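Local atomic coordinates of putative dehydratase (Mesorhizobium loti, PDB entry 2POZ), a protein that belongs to the enolase superfamily and probably acts as a lyase, perhaps a dehydratase, although its substrate is unknown. Residues F237-L242 with F269-C274; D205-L210 with V230-D235. All coordinates share one frame; numbering follows the deposited sequence.

From the N terminus, contact 2 comes first: strand 201-205 runs into 205-210, the chain passes through helix 212-222 and then returns alongside in segment 230-235, at the end of strand 227-231, closing a beta-alpha-beta loop. After a single further residue contact 1 begins at 237-242, the start of helix 239-248; the loop runs on through strand 253-255 and helix 261-269 and closes at 269-274. The loops follow in series, neither nested nor crossed. They still touch, where Pro-233 and Cys-234 of contact 2 pack on Ala-241 and Leu-242 of contact 1. Together they tie successive units of the C-terminal barrel, and both reach the second subunit.

Contact 1: F237-L242 with F269-C274; sequences FDNGAL and FELQAC
The carboxamide of Asn-239 is the flat group at this contact, and the CD1 methyl of Leu-271 lies over one of its faces, 3.9 Å from CG. The methyl is displaced toward the CB end, 3.5 Å from CB of Asn-239, and the two side chains cross at about a right angle. Asn-239 also neighbours Lys-267 and Ile-268 of its own chain and Lys-267 of a second subunit. The carboxylate of Asp-238 is flat as well and faces its own helix: it is the N-cap of helix 239-248. The N-H of Ala-241 meets OD1 at 2.8 Å, nearly straight at 167° but 58° out of the carboxylate plane, while Gly-240 N adds a weak, bent bond to the same oxygen. Arg-266 of the second subunit makes a salt bridge to this oxygen too, so the helix start is joined to the oligomer interface, where the ring of Phe-237 meets Phe-263 of that subunit edge-to-face. The ring of Phe-269 lies nearly parallel to that of Tyr-300.

The setting is the TIM-barrel domain of the enolase superfamily: the first turn of one barrel helix packs against the bend that leads from helix 261-269 to strand 276-277. That bend is a type I turn, closed by Gln-272 N on Phe-269 O at 3.0 Å, with Gln-272 in positive phi. Leu-242 has CG anti to its own N (chi1 180°), which carries CD2 into the angle between Leu-271 CD1 and Cys-274 SG, 3.8 Å from the sulfur. Ala-273 CB comes up alongside, 4.4 Å from Leu-242 CG. No hydrogen bond crosses between the segments; Leu-242 and Cys-274 both continue onto Ile-253 and Val-255 of the intervening strand.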
ATOM      1  N   PHE A 237     -11.698   2.513 -19.070  1.00 11.48           N
ATOM      2  CA  PHE A 237     -12.313   1.787 -17.950  1.00 12.59           C
ATOM      3  C   PHE A 237     -11.267   1.168 -17.016  1.00 15.00           C
ATOM      4  O   PHE A 237     -11.536   0.965 -15.838  1.00 15.59           O
ATOM      5  CB  PHE A 237     -13.193   0.645 -18.476  1.00 13.16           C
ATOM      6  CG  PHE A 237     -14.654   0.782 -18.145  1.00 12.84           C
ATOM      7  CD1 PHE A 237     -15.615   0.528 -19.119  1.00 12.39           C
ATOM      8  CD2 PHE A 237     -15.072   1.142 -16.864  1.00 11.00           C
ATOM      9  CE1 PHE A 237     -16.973   0.634 -18.826  1.00 12.94           C
ATOM     10  CE2 PHE A 237     -16.427   1.250 -16.563  1.00 13.59           C
ATOM     11  CZ  PHE A 237     -17.380   0.996 -17.552  1.00 10.50           C
ATOM     12  N   ASP A 238     -10.081   0.870 -17.545  1.00 14.19           N
ATOM     13  CA  ASP A 238      -9.030   0.216 -16.759  1.00 13.41           C
ATOM     14  C   ASP A 238      -7.872   1.105 -16.322  1.00 12.67           C
ATOM     15  O   ASP A 238      -6.894   1.265 -17.056  1.00 11.97           O
ATOM     16  CB  ASP A 238      -8.470  -0.967 -17.552  1.00 13.16           C
ATOM     17  CG  ASP A 238      -7.618  -1.893 -16.701  1.00 14.45           C
ATOM     18  OD1 ASP A 238      -7.107  -1.446 -15.648  1.00 14.31           O
ATOM     19  OD2 ASP A 238      -7.456  -3.066 -17.098  1.00 14.39           O
ATOM     20  N   ASN A 239      -7.967   1.657 -15.116  1.00 13.43           N
ATOM     21  CA  ASN A 239      -6.908   2.521 -14.599  1.00 13.59           C
ATOM     22  C   ASN A 239      -5.713   1.749 -14.041  1.00 14.22           C
ATOM     23  O   ASN A 239      -4.650   2.323 -13.809  1.00 12.58           O
ATOM     24  CB  ASN A 239      -7.459   3.462 -13.531  1.00 15.31           C
ATOM     25  CG  ASN A 239      -8.382   4.505 -14.112  1.00 18.30           C
ATOM     26  OD1 ASN A 239      -8.140   5.008 -15.210  1.00 20.47           O
ATOM     27  ND2 ASN A 239      -9.440   4.843 -13.385  1.00 15.19           N
ATOM     28  N   GLY A 240      -5.896   0.454 -13.811  1.00 14.30           N
ATOM     29  CA  GLY A 240      -4.800  -0.357 -13.316  1.00 15.35           C
ATOM     30  C   GLY A 240      -3.827  -0.552 -14.466  1.00 15.60           C
ATOM     31  O   GLY A 240      -2.610  -0.445 -14.300  1.00 13.48           O
ATOM     32  N   ALA A 241      -4.368  -0.846 -15.647  1.00 14.93           N
ATOM     33  CA  ALA A 241      -3.534  -1.027 -16.824  1.00 13.81           C
ATOM     34  C   ALA A 241      -2.828   0.298 -17.121  1.00 14.15           C
ATOM     35  O   ALA A 241      -1.658   0.309 -17.498  1.00 13.26           O
ATOM     36  CB  ALA A 241      -4.382  -1.456 -18.018  1.00 13.44           C
ATOM     37  N   LEU A 242      -3.537   1.412 -16.943  1.00 13.49           N
ATOM     38  CA  LEU A 242      -2.952   2.728 -17.197  1.00 15.03           C
ATOM     39  C   LEU A 242      -1.688   2.957 -16.370  1.00 15.70           C
ATOM     40  O   LEU A 242      -0.679   3.437 -16.893  1.00 14.60           O
ATOM     41  CB  LEU A 242      -3.963   3.841 -16.900  1.00 14.28           C
ATOM     42  CG  LEU A 242      -3.495   5.288 -17.108  1.00 15.31           C
ATOM     43  CD1 LEU A 242      -3.006   5.489 -18.540  1.00 15.44           C
ATOM     44  CD2 LEU A 242      -4.649   6.242 -16.816  1.00 14.46           C
ATOM     45  N   PHE A 269      -5.823  11.495 -11.294  1.00 11.00           N
ATOM     46  CA  PHE A 269      -4.829  12.218 -10.514  1.00 13.09           C
ATOM     47  C   PHE A 269      -4.108  11.323  -9.521  1.00 13.55           C
ATOM     48  O   PHE A 269      -2.879  11.314  -9.456  1.00 13.10           O
ATOM     49  CB  PHE A 269      -5.492  13.383  -9.777  1.00 11.64           C
ATOM     50  CG  PHE A 269      -6.077  14.417 -10.691  1.00 11.80           C
ATOM     51  CD1 PHE A 269      -7.155  15.194 -10.286  1.00  9.98           C
ATOM     52  CD2 PHE A 269      -5.544  14.619 -11.961  1.00 10.44           C
ATOM     53  CE1 PHE A 269      -7.697  16.158 -11.136  1.00 12.12           C
ATOM     54  CE2 PHE A 269      -6.079  15.582 -12.814  1.00 12.62           C
ATOM     55  CZ  PHE A 269      -7.156  16.352 -12.399  1.00 12.31           C
ATOM     56  N   GLU A 270      -4.879  10.556  -8.761  1.00 13.69           N
ATOM     57  CA  GLU A 270      -4.306   9.681  -7.754  1.00 16.30           C
ATOM     58  C   GLU A 270      -3.401   8.585  -8.304  1.00 16.10           C
ATOM     59  O   GLU A 270      -2.634   7.990  -7.557  1.00 15.85           O
ATOM     60  CB  GLU A 270      -5.414   9.074  -6.899  1.00 17.48           C
ATOM     61  CG  GLU A 270      -6.244  10.136  -6.182  1.00 21.14           C
ATOM     62  CD  GLU A 270      -7.095   9.571  -5.058  1.00 23.99           C
ATOM     63  OE1 GLU A 270      -7.697   8.492  -5.247  1.00 22.16           O
ATOM     64  OE2 GLU A 270      -7.166  10.218  -3.986  1.00 26.81           O
ATOM     65  N   LEU A 271      -3.484   8.316  -9.602  1.00 16.60           N
ATOM     66  CA  LEU A 271      -2.630   7.299 -10.202  1.00 18.44           C
ATOM     67  C   LEU A 271      -1.241   7.867 -10.451  1.00 18.71           C
ATOM     68  O   LEU A 271      -0.250   7.138 -10.425  1.00 18.78           O
ATOM     69  CB  LEU A 271      -3.195   6.826 -11.542  1.00 18.26           C
ATOM     70  CG  LEU A 271      -4.562   6.150 -11.570  1.00 21.18           C
ATOM     71  CD1 LEU A 271      -4.947   5.890 -13.023  1.00 22.78           C
ATOM     72  CD2 LEU A 271      -4.520   4.859 -10.774  1.00 18.54           C
ATOM     73  N   GLN A 272      -1.181   9.171 -10.697  1.00 20.27           N
ATOM     74  CA  GLN A 272       0.080   9.835 -10.998  1.00 22.62           C
ATOM     75  C   GLN A 272       0.811   9.036 -12.069  1.00 22.41           C
ATOM     76  O   GLN A 272       1.998   8.730 -11.947  1.00 22.96           O
ATOM     77  CB  GLN A 272       0.936   9.958  -9.744  1.00 26.06           C
ATOM     78  CG  GLN A 272       0.991  11.379  -9.223  1.00 30.23           C
ATOM     79  CD  GLN A 272       1.586  11.477  -7.836  1.00 32.36           C
ATOM     80  OE1 GLN A 272       1.844  12.573  -7.346  1.00 30.86           O
ATOM     81  NE2 GLN A 272       1.800  10.328  -7.192  1.00 33.22           N
ATOM     82  N   ALA A 273       0.076   8.701 -13.121  1.00 21.07           N
ATOM     83  CA  ALA A 273       0.614   7.940 -14.233  1.00 21.24           C
ATOM     84  C   ALA A 273       0.625   8.787 -15.504  1.00 21.11           C
ATOM     85  O   ALA A 273       1.370   8.499 -16.439  1.00 22.39           O
ATOM     86  CB  ALA A 273      -0.220   6.686 -14.448  1.00 20.61           C
ATOM     87  N   CYS A 274      -0.197   9.835 -15.519  1.00 20.11           N
ATOM     88  CA  CYS A 274      -0.322  10.731 -16.670  1.00 21.00           C
ATOM     89  C   CYS A 274       0.367  12.064 -16.436  1.00 20.02           C
ATOM     90  O   CYS A 274       0.463  12.536 -15.306  1.00 21.40           O
ATOM     91  CB  CYS A 274      -1.809  11.001 -16.967  1.00 19.06           C
ATOM     92  SG  CYS A 274      -2.768   9.504 -17.283  1.00 31.70           S
TER

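Contact 2: D205-L210 with V230-D235; sequences DLSGGL and VEEPCD
Two carboxylates, of Asp-205 and Glu-231, lie stacked with their planes only 15° apart, and Asp-205 OD1 is 3.9 Å from Glu-231 OE2. Both side chains leave the same face of neighbouring parallel barrel strands, with CG anti to the backbone N (chi1 173° and -177°). Asp-205 OD1 also accepts Ser-207 N at 2.8 Å from above its plane, an Asx turn. With an alanine here, Ser-207 N would probably lose its acceptor and the Glu-231 carboxylate its stacked neighbour.

Leu-206 N bonds to Glu-231 O where the strands end, and beyond them Gly-208 N bonds to Glu-232 O at 2.8 Å, in the carbonyl plane. The type I' turn from Leu-206 to Gly-209 uses bare glycine backbone against the other segment: a CB on Gly-209 would collide with Pro-233 O. A water donates to both Leu-210 O and Pro-233 O. On the side of the covering helix 212-222, Leu-206 CG presses tightly on Val-230 CG2, at 3.4 Å.

Salt bridges from Lys-157 to Glu-231 and from Arg-258 to Glu-232 probably offset part of the negative charge. Asp-205, Glu-231 and Glu-257, at or just past the ends of three successive strands, are consistent with the acidic magnesium site of enolase-superfamily relatives, and a metal ion there would probably ease their mutual repulsion.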
ATOM      1  N   ASP A 205      -2.417   8.805 -30.794  1.00 13.80           N
ATOM      2  CA  ASP A 205      -3.636   8.453 -30.072  1.00 13.32           C
ATOM      3  C   ASP A 205      -3.933   6.976 -30.329  1.00 12.67           C
ATOM      4  O   ASP A 205      -4.089   6.561 -31.483  1.00 11.68           O
ATOM      5  CB  ASP A 205      -4.800   9.332 -30.552  1.00 13.73           C
ATOM      6  CG  ASP A 205      -6.149   8.906 -29.969  1.00 16.53           C
ATOM      7  OD1 ASP A 205      -6.183   8.237 -28.912  1.00 15.43           O
ATOM      8  OD2 ASP A 205      -7.182   9.253 -30.574  1.00 14.82           O
ATOM      9  N   LEU A 206      -3.977   6.182 -29.260  1.00  9.78           N
ATOM     10  CA  LEU A 206      -4.258   4.758 -29.386  1.00 11.14           C
ATOM     11  C   LEU A 206      -5.744   4.472 -29.161  1.00 10.29           C
ATOM     12  O   LEU A 206      -6.225   3.370 -29.425  1.00 11.14           O
ATOM     13  CB  LEU A 206      -3.399   3.950 -28.404  1.00  9.37           C
ATOM     14  CG  LEU A 206      -1.883   4.106 -28.594  1.00 12.00           C
ATOM     15  CD1 LEU A 206      -1.141   3.118 -27.690  1.00 13.90           C
ATOM     16  CD2 LEU A 206      -1.511   3.865 -30.056  1.00 13.30           C
ATOM     17  N   SER A 207      -6.461   5.478 -28.673  1.00 10.66           N
ATOM     18  CA  SER A 207      -7.899   5.380 -28.430  1.00 11.69           C
ATOM     19  C   SER A 207      -8.296   4.064 -27.765  1.00 12.53           C
ATOM     20  O   SER A 207      -9.248   3.418 -28.191  1.00 13.60           O
ATOM     21  CB  SER A 207      -8.655   5.538 -29.762  1.00 13.38           C
ATOM     22  OG  SER A 207     -10.022   5.866 -29.565  1.00 12.07           O
ATOM     23  N   GLY A 208      -7.568   3.671 -26.723  1.00 12.77           N
ATOM     24  CA  GLY A 208      -7.882   2.433 -26.030  1.00 12.93           C
ATOM     25  C   GLY A 208      -6.800   1.373 -26.152  1.00 15.27           C
ATOM     26  O   GLY A 208      -6.624   0.548 -25.247  1.00 16.12           O
ATOM     27  N   GLY A 209      -6.088   1.388 -27.278  1.00 14.49           N
ATOM     28  CA  GLY A 209      -5.014   0.437 -27.509  1.00 13.00           C
ATOM     29  C   GLY A 209      -5.408  -1.024 -27.625  1.00 13.94           C
ATOM     30  O   GLY A 209      -6.520  -1.369 -28.021  1.00 14.33           O
ATOM     31  N   LEU A 210      -4.469  -1.890 -27.273  1.00 13.33           N
ATOM     32  CA  LEU A 210      -4.670  -3.328 -27.324  1.00 12.55           C
ATOM     33  C   LEU A 210      -4.606  -3.825 -25.883  1.00 13.16           C
ATOM     34  O   LEU A 210      -4.917  -3.077 -24.957  1.00 13.72           O
ATOM     35  CB  LEU A 210      -3.543  -3.962 -28.138  1.00 12.88           C
ATOM     36  CG  LEU A 210      -3.198  -3.273 -29.461  1.00 14.15           C
ATOM     37  CD1 LEU A 210      -1.971  -3.950 -30.061  1.00 14.74           C
ATOM     38  CD2 LEU A 210      -4.382  -3.337 -30.418  1.00 12.82           C
ATOM     39  N   VAL A 230       1.475   9.678 -25.987  1.00 15.11           N
ATOM     40  CA  VAL A 230       0.565   8.650 -26.460  1.00 14.13           C
ATOM     41  C   VAL A 230      -0.728   8.862 -25.666  1.00 14.11           C
ATOM     42  O   VAL A 230      -0.699   8.979 -24.438  1.00 13.78           O
ATOM     43  CB  VAL A 230       1.129   7.216 -26.217  1.00 16.52           C
ATOM     44  CG1 VAL A 230       1.233   6.923 -24.726  1.00 18.33           C
ATOM     45  CG2 VAL A 230       0.237   6.192 -26.887  1.00 16.85           C
ATOM     46  N   GLU A 231      -1.849   8.927 -26.373  1.00 11.57           N
ATOM     47  CA  GLU A 231      -3.154   9.150 -25.758  1.00 12.85           C
ATOM     48  C   GLU A 231      -3.945   7.860 -25.551  1.00 12.83           C
ATOM     49  O   GLU A 231      -3.982   6.987 -26.432  1.00 11.43           O
ATOM     50  CB  GLU A 231      -3.964  10.118 -26.622  1.00 13.86           C
ATOM     51  CG  GLU A 231      -5.319  10.497 -26.048  1.00 16.26           C
ATOM     52  CD  GLU A 231      -6.081  11.444 -26.961  1.00 18.36           C
ATOM     53  OE1 GLU A 231      -5.421  12.253 -27.648  1.00 16.75           O
ATOM     54  OE2 GLU A 231      -7.332  11.384 -26.984  1.00 21.02           O
ATOM     55  N   GLU A 232      -4.584   7.755 -24.386  1.00 11.38           N
ATOM     56  CA  GLU A 232      -5.381   6.586 -24.024  1.00 12.12           C
ATOM     57  C   GLU A 232      -4.731   5.272 -24.456  1.00 11.51           C
ATOM     58  O   GLU A 232      -5.269   4.562 -25.301  1.00 10.52           O
ATOM     59  CB  GLU A 232      -6.781   6.679 -24.647  1.00 13.04           C
ATOM     60  CG  GLU A 232      -7.651   7.806 -24.108  1.00 17.66           C
ATOM     61  CD  GLU A 232      -9.065   7.749 -24.666  1.00 18.64           C
ATOM     62  OE1 GLU A 232      -9.210   7.660 -25.905  1.00 17.28           O
ATOM     63  OE2 GLU A 232     -10.028   7.794 -23.869  1.00 18.58           O
ATOM     64  N   PRO A 233      -3.572   4.923 -23.874  1.00 11.95           N
ATOM     65  CA  PRO A 233      -2.902   3.674 -24.250  1.00 10.51           C
ATOM     66  C   PRO A 233      -3.728   2.440 -23.890  1.00 12.24           C
ATOM     67  O   PRO A 233      -3.486   1.345 -24.404  1.00 12.14           O
ATOM     68  CB  PRO A 233      -1.577   3.750 -23.491  1.00 11.99           C
ATOM     69  CG  PRO A 233      -1.970   4.488 -22.241  1.00 14.10           C
ATOM     70  CD  PRO A 233      -2.853   5.600 -22.780  1.00 12.69           C
ATOM     71  N   CYS A 234      -4.693   2.607 -22.990  1.00  8.65           N
ATOM     72  CA  CYS A 234      -5.545   1.484 -22.627  1.00 10.72           C
ATOM     73  C   CYS A 234      -6.974   1.955 -22.472  1.00  8.91           C
ATOM     74  O   CYS A 234      -7.245   3.154 -22.454  1.00  7.97           O
ATOM     75  CB  CYS A 234      -5.085   0.817 -21.328  1.00 11.51           C
ATOM     76  SG  CYS A 234      -5.178   1.895 -19.882  1.00 16.62           S
ATOM     77  N   ASP A 235      -7.886   0.998 -22.376  1.00 11.34           N
ATOM     78  CA  ASP A 235      -9.302   1.303 -22.222  1.00 12.96           C
ATOM     79  C   ASP A 235      -9.484   2.224 -21.018  1.00 11.12           C
ATOM     80  O   ASP A 235      -8.977   1.941 -19.937  1.00 11.95           O
ATOM     81  CB  ASP A 235     -10.089   0.008 -22.006  1.00 12.49           C
ATOM     82  CG  ASP A 235     -11.586   0.213 -22.101  1.00 15.87           C
ATOM     83  OD1 ASP A 235     -12.113   1.141 -21.442  1.00 14.60           O
ATOM     84  OD2 ASP A 235     -12.238  -0.565 -22.831  1.00 15.81           O
TER
HETATM   85  O   HOH W   1      -3.588  -1.240 -23.486  1.00 15.72           O